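Local coordinates for protein 2-hydroxyisocaproyl-CoA dehydratase activator (Clostridium difficile, PDB 4EHU) that transfers one electron, coupled to ATP hydrolysis, to (R)-2-hydroxyisocaproyl-CoA dehydratase and so activates it for the reductive branch of L-leucine fermentation, at residues 12-17 with 239-244; 2-7 with 41-46; 192-197 with 224-229. All blocks are in the same frame, centred on the assembly; numbering follows the deposited sequence.

Interaction 1. Residues 12-17 with 239-244. With ANP (phosphoaminophosphonic acid-adenylate ester), chain D.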
loop_
_atom_site.group_PDB
_atom_site.type_symbol
_atom_site.label_atom_id
_atom_site.label_comp_id
_atom_site.label_asym_id
_atom_site.label_seq_id
_atom_site.Cartn_x
_atom_site.Cartn_y
_atom_site.Cartn_z
ATOM N N ALA A 12 -11.771 -9.484 -11.574
ATOM C CA ALA A 12 -12.801 -9.757 -12.554
ATOM C C ALA A 12 -12.635 -11.130 -13.173
ATOM O O ALA A 12 -11.521 -11.648 -13.254
ATOM C CB ALA A 12 -12.781 -8.701 -13.651
ATOM N N SER A 13 -13.754 -11.695 -13.609
ATOM C CA SER A 13 -13.752 -12.972 -14.311
ATOM C C SER A 13 -13.976 -12.726 -15.785
ATOM O O SER A 13 -14.904 -12.007 -16.179
ATOM C CB SER A 13 -14.843 -13.898 -13.772
ATOM O OG SER A 13 -14.580 -14.228 -12.427
ATOM N N LYS A 14 -13.128 -13.333 -16.603
ATOM C CA LYS A 14 -13.189 -13.135 -18.044
ATOM C C LYS A 14 -13.324 -14.467 -18.752
ATOM O O LYS A 14 -12.702 -15.453 -18.351
ATOM C CB LYS A 14 -11.925 -12.432 -18.542
ATOM C CG LYS A 14 -11.849 -10.940 -18.205
ATOM C CD LYS A 14 -11.481 -10.674 -16.719
ATOM C CE LYS A 14 -10.027 -11.053 -16.413
ATOM N NZ LYS A 14 -9.560 -10.596 -15.061
ATOM N N GLY A 15 -14.139 -14.502 -19.805
ATOM C CA GLY A 15 -14.338 -15.720 -20.580
ATOM C C GLY A 15 -14.354 -15.455 -22.074
ATOM O O GLY A 15 -14.808 -14.405 -22.522
ATOM N N VAL A 16 -13.858 -16.415 -22.846
ATOM C CA VAL A 16 -13.888 -16.341 -24.306
ATOM C C VAL A 16 -14.292 -17.703 -24.838
ATOM O O VAL A 16 -13.804 -18.716 -24.334
ATOM C CB VAL A 16 -12.495 -16.004 -24.880
ATOM C CG1 VAL A 16 -12.470 -16.224 -26.378
ATOM C CG2 VAL A 16 -12.099 -14.540 -24.530
ATOM N N ILE A 17 -15.198 -17.728 -25.819
ATOM C CA ILE A 17 -15.424 -18.928 -26.617
ATOM C C ILE A 17 -14.810 -18.686 -27.987
ATOM O O ILE A 17 -15.100 -17.680 -28.648
ATOM C CB ILE A 17 -16.927 -19.273 -26.776
ATOM C CG1 ILE A 17 -17.537 -19.629 -25.418
ATOM C CG2 ILE A 17 -17.099 -20.444 -27.756
ATOM C CD1 ILE A 17 -19.002 -20.011 -25.470
ATOM N N ILE A 239 -9.420 -5.679 -27.124
ATOM C CA ILE A 239 -9.996 -6.369 -25.959
ATOM C C ILE A 239 -8.948 -6.642 -24.873
ATOM O O ILE A 239 -8.708 -7.782 -24.497
ATOM C CB ILE A 239 -10.621 -7.724 -26.373
ATOM C CG1 ILE A 239 -9.636 -8.531 -27.233
ATOM C CG2 ILE A 239 -11.909 -7.494 -27.163
ATOM C CD1 ILE A 239 -10.028 -10.029 -27.410
ATOM N N PRO A 240 -8.317 -5.583 -24.351
ATOM C CA PRO A 240 -7.147 -5.788 -23.481
ATOM C C PRO A 240 -7.416 -6.594 -22.219
ATOM O O PRO A 240 -6.539 -7.314 -21.762
ATOM C CB PRO A 240 -6.747 -4.354 -23.082
ATOM C CG PRO A 240 -8.031 -3.565 -23.254
ATOM C CD PRO A 240 -8.697 -4.159 -24.456
ATOM N N GLN A 241 -8.610 -6.484 -21.656
ATOM C CA GLN A 241 -8.924 -7.193 -20.412
ATOM C C GLN A 241 -9.133 -8.699 -20.642
ATOM O O GLN A 241 -9.145 -9.481 -19.699
ATOM C CB GLN A 241 -10.180 -6.593 -19.772
ATOM C CG GLN A 241 -10.423 -7.069 -18.348
ATOM C CD GLN A 241 -11.524 -6.287 -17.675
ATOM O OE1 GLN A 241 -12.300 -5.580 -18.338
ATOM N NE2 GLN A 241 -11.596 -6.391 -16.351
ATOM N N LEU A 242 -9.266 -9.086 -21.905
ATOM C CA LEU A 242 -9.628 -10.453 -22.268
ATOM C C LEU A 242 -8.488 -11.294 -22.841
ATOM O O LEU A 242 -8.731 -12.437 -23.266
ATOM C CB LEU A 242 -10.759 -10.403 -23.301
ATOM C CG LEU A 242 -12.140 -10.059 -22.737
ATOM C CD1 LEU A 242 -13.043 -9.511 -23.832
ATOM C CD2 LEU A 242 -12.776 -11.276 -22.054
ATOM N N THR A 243 -7.265 -10.767 -22.875
ATOM C CA THR A 243 -6.191 -11.501 -23.547
ATOM C C THR A 243 -5.816 -12.787 -22.820
ATOM O O THR A 243 -5.357 -13.753 -23.452
ATOM C CB THR A 243 -4.926 -10.649 -23.726
ATOM O OG1 THR A 243 -4.598 -10.011 -22.494
ATOM C CG2 THR A 243 -5.168 -9.551 -24.794
ATOM N N GLY A 244 -6.021 -12.796 -21.508
ATOM C CA GLY A 244 -5.722 -13.988 -20.716
ATOM C C GLY A 244 -6.722 -15.085 -21.062
ATOM O O GLY A 244 -6.364 -16.258 -21.237
HETATM P PG ANP D . -4.984 -9.700 -11.320
HETATM O O1G ANP D . -5.146 -10.962 -10.481
HETATM O O2G ANP D . -4.508 -10.053 -12.707
HETATM O O3G ANP D . -4.149 -8.672 -10.665
HETATM P PB ANP D . -7.658 -9.181 -12.648
HETATM O O1B ANP D . -9.021 -9.567 -12.136
HETATM O O2B ANP D . -7.115 -10.000 -13.821
HETATM N N3B ANP D . -6.583 -9.078 -11.297
HETATM P PA ANP D . -8.264 -7.133 -14.619
HETATM O O1A ANP D . -9.565 -7.792 -14.914
HETATM O O2A ANP D . -7.088 -7.253 -15.562
HETATM O O3A ANP D . -7.739 -7.640 -13.171
HETATM O "O5'" ANP D . -8.440 -5.567 -14.301
HETATM C "C5'" ANP D . -9.250 -5.140 -13.201
HETATM C "C4'" ANP D . -9.364 -3.620 -13.238
HETATM O "O4'" ANP D . -9.378 -2.962 -14.496
HETATM C "C3'" ANP D . -9.945 -2.761 -12.130
HETATM O "O3'" ANP D . -9.117 -2.801 -10.959
HETATM C "C2'" ANP D . -10.050 -1.386 -12.800
HETATM O "O2'" ANP D . -9.080 -0.451 -12.295
HETATM C "C1'" ANP D . -9.799 -1.609 -14.291
HETATM N N9 ANP D . -11.004 -1.442 -15.125
HETATM C C8 ANP D . -12.040 -2.299 -15.233
HETATM N N7 ANP D . -12.944 -1.846 -16.137
HETATM C C5 ANP D . -12.457 -0.675 -16.616
HETATM C C6 ANP D . -12.890 0.321 -17.599
HETATM N N6 ANP D . -14.071 0.149 -18.240
HETATM N N1 ANP D . -12.084 1.392 -17.817
HETATM C C2 ANP D . -10.914 1.561 -17.184
HETATM N N3 ANP D . -10.462 0.694 -16.266
HETATM C C4 ANP D . -11.175 -0.419 -15.960
#

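Interaction 2. Residues 2-7 with 41-46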
loop_
_atom_site.group_PDB
_atom_site.type_symbol
_atom_site.label_atom_id
_atom_site.label_comp_id
_atom_site.label_asym_id
_atom_site.label_seq_id
_atom_site.Cartn_x
_atom_site.Cartn_y
_atom_site.Cartn_z
ATOM N N TYR A 2 -15.632 -25.820 -30.758
ATOM C CA TYR A 2 -15.484 -24.659 -29.879
ATOM C C TYR A 2 -14.580 -24.994 -28.716
ATOM O O TYR A 2 -14.625 -26.102 -28.189
ATOM C CB TYR A 2 -16.841 -24.215 -29.339
ATOM C CG TYR A 2 -17.804 -23.786 -30.412
ATOM C CD1 TYR A 2 -17.808 -22.479 -30.878
ATOM C CD2 TYR A 2 -18.704 -24.697 -30.977
ATOM C CE1 TYR A 2 -18.688 -22.076 -31.866
ATOM C CE2 TYR A 2 -19.581 -24.302 -31.958
ATOM C CZ TYR A 2 -19.569 -22.991 -32.402
ATOM O OH TYR A 2 -20.443 -22.596 -33.386
ATOM N N THR A 3 -13.757 -24.036 -28.305
ATOM C CA THR A 3 -13.041 -24.152 -27.042
ATOM C C THR A 3 -13.315 -22.916 -26.193
ATOM O O THR A 3 -13.779 -21.901 -26.699
ATOM C CB THR A 3 -11.537 -24.318 -27.260
ATOM O OG1 THR A 3 -11.017 -23.176 -27.958
ATOM C CG2 THR A 3 -11.273 -25.628 -28.053
ATOM N N MET A 4 -13.045 -23.016 -24.900
ATOM C CA MET A 4 -13.316 -21.913 -23.982
ATOM C C MET A 4 -12.115 -21.629 -23.094
ATOM O O MET A 4 -11.444 -22.547 -22.637
ATOM C CB MET A 4 -14.514 -22.258 -23.098
ATOM C CG MET A 4 -14.927 -21.139 -22.162
ATOM S SD MET A 4 -16.439 -21.527 -21.265
ATOM C CE MET A 4 -17.682 -21.058 -22.467
ATOM N N GLY A 5 -11.862 -20.341 -22.866
ATOM C CA GLY A 5 -10.861 -19.877 -21.918
ATOM C C GLY A 5 -11.527 -19.062 -20.817
ATOM O O GLY A 5 -12.393 -18.239 -21.094
ATOM N N LEU A 6 -11.144 -19.320 -19.572
ATOM C CA LEU A 6 -11.631 -18.557 -18.429
ATOM C C LEU A 6 -10.426 -17.980 -17.711
ATOM O O LEU A 6 -9.459 -18.690 -17.475
ATOM C CB LEU A 6 -12.415 -19.452 -17.468
ATOM C CG LEU A 6 -13.758 -19.983 -17.967
ATOM C CD1 LEU A 6 -14.333 -20.962 -16.953
ATOM C CD2 LEU A 6 -14.726 -18.839 -18.229
ATOM N N ASP A 7 -10.483 -16.698 -17.375
ATOM C CA ASP A 7 -9.414 -16.030 -16.638
ATOM C C ASP A 7 -10.037 -15.459 -15.367
ATOM O O ASP A 7 -10.763 -14.477 -15.401
ATOM C CB ASP A 7 -8.773 -14.938 -17.521
ATOM C CG ASP A 7 -7.760 -14.054 -16.768
ATOM O OD1 ASP A 7 -7.484 -14.256 -15.565
ATOM O OD2 ASP A 7 -7.236 -13.131 -17.409
ATOM N N ARG A 41 -21.240 -16.649 -13.450
ATOM C CA ARG A 41 -21.957 -15.616 -14.181
ATOM C C ARG A 41 -21.368 -15.412 -15.575
ATOM O O ARG A 41 -22.095 -15.165 -16.537
ATOM C CB ARG A 41 -21.930 -14.312 -13.390
ATOM C CG ARG A 41 -22.560 -14.430 -12.011
ATOM C CD ARG A 41 -22.347 -13.169 -11.198
ATOM N NE ARG A 41 -22.815 -11.988 -11.913
ATOM C CZ ARG A 41 -22.635 -10.738 -11.499
ATOM N NH1 ARG A 41 -23.097 -9.727 -12.223
ATOM N NH2 ARG A 41 -21.993 -10.499 -10.362
ATOM N N VAL A 42 -20.048 -15.515 -15.683
ATOM C CA VAL A 42 -19.380 -15.416 -16.972
ATOM C C VAL A 42 -19.890 -16.529 -17.884
ATOM O O VAL A 42 -20.253 -16.298 -19.035
ATOM C CB VAL A 42 -17.847 -15.525 -16.805
ATOM C CG1 VAL A 42 -17.166 -15.752 -18.133
ATOM C CG2 VAL A 42 -17.299 -14.278 -16.131
ATOM N N LEU A 43 -19.933 -17.738 -17.349
ATOM C CA LEU A 43 -20.380 -18.898 -18.103
ATOM C C LEU A 43 -21.812 -18.741 -18.590
ATOM O O LEU A 43 -22.111 -19.023 -19.749
ATOM C CB LEU A 43 -20.268 -20.148 -17.237
ATOM C CG LEU A 43 -18.842 -20.644 -17.006
ATOM C CD1 LEU A 43 -18.831 -21.757 -15.968
ATOM C CD2 LEU A 43 -18.254 -21.119 -18.320
ATOM N N GLU A 44 -22.699 -18.300 -17.704
ATOM C CA GLU A 44 -24.093 -18.080 -18.069
ATOM C C GLU A 44 -24.195 -17.166 -19.281
ATOM O O GLU A 44 -24.998 -17.404 -20.176
ATOM C CB GLU A 44 -24.863 -17.451 -16.910
ATOM C CG GLU A 44 -25.033 -18.357 -15.714
ATOM C CD GLU A 44 -25.590 -17.620 -14.514
ATOM O OE1 GLU A 44 -26.170 -16.529 -14.699
ATOM O OE2 GLU A 44 -25.441 -18.128 -13.384
ATOM N N LYS A 45 -23.383 -16.116 -19.308
ATOM C CA LYS A 45 -23.476 -15.127 -20.372
ATOM C C LYS A 45 -22.881 -15.620 -21.685
ATOM O O LYS A 45 -23.424 -15.344 -22.749
ATOM C CB LYS A 45 -22.823 -13.817 -19.946
ATOM C CG LYS A 45 -23.573 -13.126 -18.826
ATOM C CD LYS A 45 -23.488 -11.618 -18.943
ATOM C CE LYS A 45 -24.428 -10.938 -17.966
ATOM N NZ LYS A 45 -25.840 -11.360 -18.175
ATOM N N LEU A 46 -21.769 -16.343 -21.618
ATOM C CA LEU A 46 -21.203 -16.940 -22.821
ATOM C C LEU A 46 -22.192 -17.903 -23.459
ATOM O O LEU A 46 -22.373 -17.889 -24.675
ATOM C CB LEU A 46 -19.906 -17.676 -22.499
ATOM C CG LEU A 46 -18.825 -16.736 -21.967
ATOM C CD1 LEU A 46 -17.644 -17.545 -21.471
ATOM C CD2 LEU A 46 -18.398 -15.735 -23.030
#

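Interaction 3. Residues 192-197 with 224-229. With ACT (acetate ion), chain I.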
loop_
_atom_site.group_PDB
_atom_site.type_symbol
_atom_site.label_atom_id
_atom_site.label_comp_id
_atom_site.label_asym_id
_atom_site.label_seq_id
_atom_site.Cartn_x
_atom_site.Cartn_y
_atom_site.Cartn_z
ATOM N N SER A 192 0.996 8.689 -11.240
ATOM C CA SER A 192 1.439 7.820 -10.133
ATOM C C SER A 192 1.535 6.355 -10.555
ATOM O O SER A 192 2.546 5.693 -10.320
ATOM C CB SER A 192 0.481 7.946 -8.956
ATOM O OG SER A 192 0.623 9.215 -8.352
ATOM N N VAL A 193 0.488 5.847 -11.196
ATOM C CA VAL A 193 0.465 4.436 -11.576
ATOM C C VAL A 193 1.550 4.207 -12.618
ATOM O O VAL A 193 2.328 3.256 -12.526
ATOM C CB VAL A 193 -0.901 4.058 -12.144
ATOM C CG1 VAL A 193 -0.850 2.662 -12.838
ATOM C CG2 VAL A 193 -1.940 4.111 -11.028
ATOM N N ALA A 194 1.617 5.113 -13.593
ATOM C CA ALA A 194 2.525 4.940 -14.709
ATOM C C ALA A 194 3.976 4.983 -14.265
ATOM O O ALA A 194 4.799 4.242 -14.792
ATOM C CB ALA A 194 2.243 6.015 -15.811
ATOM N N LYS A 195 4.301 5.836 -13.300
ATOM C CA LYS A 195 5.667 5.872 -12.785
ATOM C C LYS A 195 6.036 4.556 -12.132
ATOM O O LYS A 195 7.138 4.063 -12.306
ATOM C CB LYS A 195 5.848 7.014 -11.786
ATOM C CG LYS A 195 5.956 8.344 -12.526
ATOM C CD LYS A 195 6.384 9.485 -11.638
ATOM C CE LYS A 195 6.631 10.756 -12.477
ATOM N NZ LYS A 195 7.655 10.574 -13.560
ATOM N N ARG A 196 5.102 3.976 -11.397
ATOM C CA ARG A 196 5.420 2.745 -10.681
ATOM C C ARG A 196 5.578 1.541 -11.613
ATOM O O ARG A 196 6.460 0.693 -11.396
ATOM C CB ARG A 196 4.368 2.467 -9.621
ATOM C CG ARG A 196 4.628 1.206 -8.866
ATOM C CD ARG A 196 3.887 1.191 -7.559
ATOM N NE ARG A 196 3.936 -0.158 -7.008
ATOM C CZ ARG A 196 4.997 -0.663 -6.396
ATOM N NH1 ARG A 196 6.095 0.069 -6.245
ATOM N NH2 ARG A 196 4.972 -1.912 -5.942
ATOM N N VAL A 197 4.739 1.454 -12.641
ATOM C CA VAL A 197 4.824 0.333 -13.580
ATOM C C VAL A 197 5.952 0.590 -14.571
ATOM O O VAL A 197 6.686 -0.330 -14.918
ATOM C CB VAL A 197 3.497 0.121 -14.276
ATOM C CG1 VAL A 197 3.582 -1.047 -15.281
ATOM C CG2 VAL A 197 2.426 -0.181 -13.217
ATOM N N ARG A 224 -1.750 6.458 -22.094
ATOM C CA ARG A 224 -1.005 7.654 -22.512
ATOM C C ARG A 224 0.132 7.974 -21.534
ATOM O O ARG A 224 1.244 8.295 -21.959
ATOM C CB ARG A 224 -1.933 8.866 -22.624
ATOM C CG ARG A 224 -2.863 8.794 -23.813
ATOM C CD ARG A 224 -3.623 10.113 -23.992
ATOM N NE ARG A 224 -4.398 10.492 -22.815
ATOM C CZ ARG A 224 -5.642 10.086 -22.558
ATOM N NH1 ARG A 224 -6.272 9.288 -23.409
ATOM N NH2 ARG A 224 -6.255 10.496 -21.449
ATOM N N ALA A 225 -0.139 7.892 -20.231
ATOM C CA ALA A 225 0.885 8.188 -19.230
ATOM C C ALA A 225 2.018 7.169 -19.312
ATOM O O ALA A 225 3.192 7.529 -19.178
ATOM C CB ALA A 225 0.275 8.198 -17.847
ATOM N N MET A 226 1.674 5.892 -19.505
ATOM C CA MET A 226 2.713 4.884 -19.662
ATOM C C MET A 226 3.583 5.124 -20.871
ATOM O O MET A 226 4.800 5.023 -20.774
ATOM C CB MET A 226 2.102 3.479 -19.771
ATOM C CG MET A 226 1.700 2.968 -18.421
ATOM S SD MET A 226 3.117 2.504 -17.350
ATOM C CE MET A 226 3.946 1.254 -18.290
ATOM N N ALA A 227 2.978 5.431 -22.016
ATOM C CA ALA A 227 3.756 5.614 -23.230
ATOM C C ALA A 227 4.701 6.796 -23.025
ATOM O O ALA A 227 5.831 6.789 -23.500
ATOM C CB ALA A 227 2.842 5.847 -24.422
ATOM N N ARG A 228 4.218 7.808 -22.305
ATOM C CA ARG A 228 5.049 8.963 -21.976
ATOM C C ARG A 228 6.233 8.536 -21.093
ATOM O O ARG A 228 7.392 8.863 -21.391
ATOM C CB ARG A 228 4.205 10.027 -21.264
ATOM C CG ARG A 228 4.982 11.293 -20.873
ATOM C CD ARG A 228 4.159 12.176 -19.940
ATOM N NE ARG A 228 4.042 11.532 -18.626
ATOM C CZ ARG A 228 2.918 11.415 -17.921
ATOM N NH1 ARG A 228 1.779 11.909 -18.386
ATOM N NH2 ARG A 228 2.930 10.776 -16.742
ATOM N N GLU A 229 5.938 7.789 -20.029
ATOM C CA GLU A 229 6.961 7.464 -19.055
ATOM C C GLU A 229 8.010 6.529 -19.634
ATOM O O GLU A 229 9.190 6.650 -19.285
ATOM C CB GLU A 229 6.349 6.865 -17.787
ATOM C CG GLU A 229 5.519 7.842 -16.985
ATOM C CD GLU A 229 6.319 9.030 -16.456
ATOM O OE1 GLU A 229 7.523 8.857 -16.121
ATOM O OE2 GLU A 229 5.732 10.134 -16.357
HETATM C C ACT I . -3.631 12.886 -20.252
HETATM O O ACT I . -4.244 11.858 -19.876
HETATM O OXT ACT I . -3.591 13.120 -21.490
HETATM C CH3 ACT I . -2.994 13.815 -19.259
#

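Interaction 1. Residues 12-17 with 239-244
Lys-14 runs over the backbone of Gln-241 on its way to the nucleotide, and its CG sits 3.4 Å from Gln-241 O. Bends at chi2 (76°) and chi3 (70°) fold the chain back along the strand, and this turn brings NZ to the phosphates. There NZ is gripped three times: by O2B of the ATP analogue ADPNP at 2.8 Å, by its O1A, and by Ala-12 O, which it meets from above the carbonyl plane. Gln-241 reaches the same O1A with its extended side chain, through a nearly straight bond from NE2 (2.9 Å, 170°), so one alpha-phosphate oxygen joins both segments. Ala-12 N donates a hydrogen bond to O1B of the nucleotide at 2.8 Å, while Ala-12 CB rests beside Gln-241 NE2.

Away from the phosphates the fit slackens. Leu-242 CD2 lies 3.8 Å from Lys-14 CB and also brushes Gly-15 O, but at this thinner end Val-16 CG2 approaches it no nearer than 4.2 Å. The example illustrates how the actin fold splits a phosphate site between distant pieces of chain. Strand 13-19 lies between strands 2-8 and 23-30, with helix 38-50 against its Ser-13 and Ile-17 side chains; the turn leading into helix 243-261 meets the face bearing Lys-14 and Val-16.

Interaction 2. Residues 2-7 with 41-46
Met-4 extends from its strand and lays its thioether against two leucines of the helix, SD lying 3.5 Å from Leu-43 CD2 and CE 3.7 Å from Leu-46 CD1. With CG anti to the backbone N (chi1 -177°) and chi2 also extended, the chain goes straight out before it bends at chi3 (-83°), and that last turn places the methyl over Leu-46, where it also nears CB. Two residues along the strand, Leu-6 divides its branches: CD2 meets Val-42 CG1 at 3.9 Å, the two side chains lying side by side but pointing opposite ways, whereas CD1 approaches Leu-43 CD2 more loosely at 4.2 Å, from a side chain set about at right angles. Leu-43 CD2 thus touches both Met-4 and Leu-6 and links the two halves of the contact.

Strand and helix run roughly antiparallel, at 149°, with their axes 10.6 Å apart, a separation bridged by side chains from both. Met-4 and Leu-6 point to the helix from the same face of the sheet. Ile-17 touches Met-4 on one flank, and Tyr-70 reaches both Leu-6 and Leu-43. This is helix-on-sheet packing in the first of the two related halves of an actin-type ATPase. Built entirely from aliphatic groups and a thioether, the interface has no directional bonds across it; its cohesion must come from close fit and the exclusion of water, which suits a buried layer between helix and sheet.

Interaction 3. Residues 192-197 with 224-229
Ala-194 is the small bump on which the two helices close: its CB enters the hollow formed by Ala-225, Met-226 and Glu-229, 3.6 Å from Ala-225 CB and 3.9 Å from Glu-229 CG. Such small residues let the axes come within 8.6 Å at a crossing angle of -44°. Met-226 supplies the reciprocal bump. Curled by bends at chi2 (-72°) and chi3 (-59°), it tucks SD beside Ala-194 O at 3.5 Å and carries CE across Val-197, 3.8 Å from CG1.

Toward the surface the packing gives way to charge, in a salt-bridge network of Lys-195, Arg-228 and Glu-229. Lys-195 NZ forms a salt bridge with Glu-229 OE1 at 3.1 Å, from above the carboxylate plane, with a weak second bond to OE2. Arg-228 NE and NH2 together hold Glu-229 OE2 side-on, NH2 at 2.9 Å on the anti lone pair of that oxygen. Two cations thus share one carboxylate, which probably limits its rotation.

On the buried side both helices lie against the sheet that holds strands 96-100 and 234-235, Val-197 touching Ile-98 and Ile-100 and Met-226 reaching Ile-98 and Ile-234, while helix 130-140 packs on Val-193.

How the interactions relate
Interactions 1 and 2 adjoin, their centres 9 Å apart, and share the sheet in which strands 2-8 and 13-19 are neighbours; Val-16 N and Gly-5 O probably hydrogen-bond between them. One contact meets the nucleotide while the other packs helix 38-50 on that sheet. Interaction 3 packs two helices against the second, similarly ordered sheet, centre to centre about 23 Å from interaction 1 and about 32 Å from interaction 2, on the opposite side of the chain's centre from the latter. Along the chain, interactions 1 and 2 interlock, whereas interaction 3 is nested within the long span closed by interaction 1. The arrangement reflects the duplicated actin fold, with ATP bound between the halves.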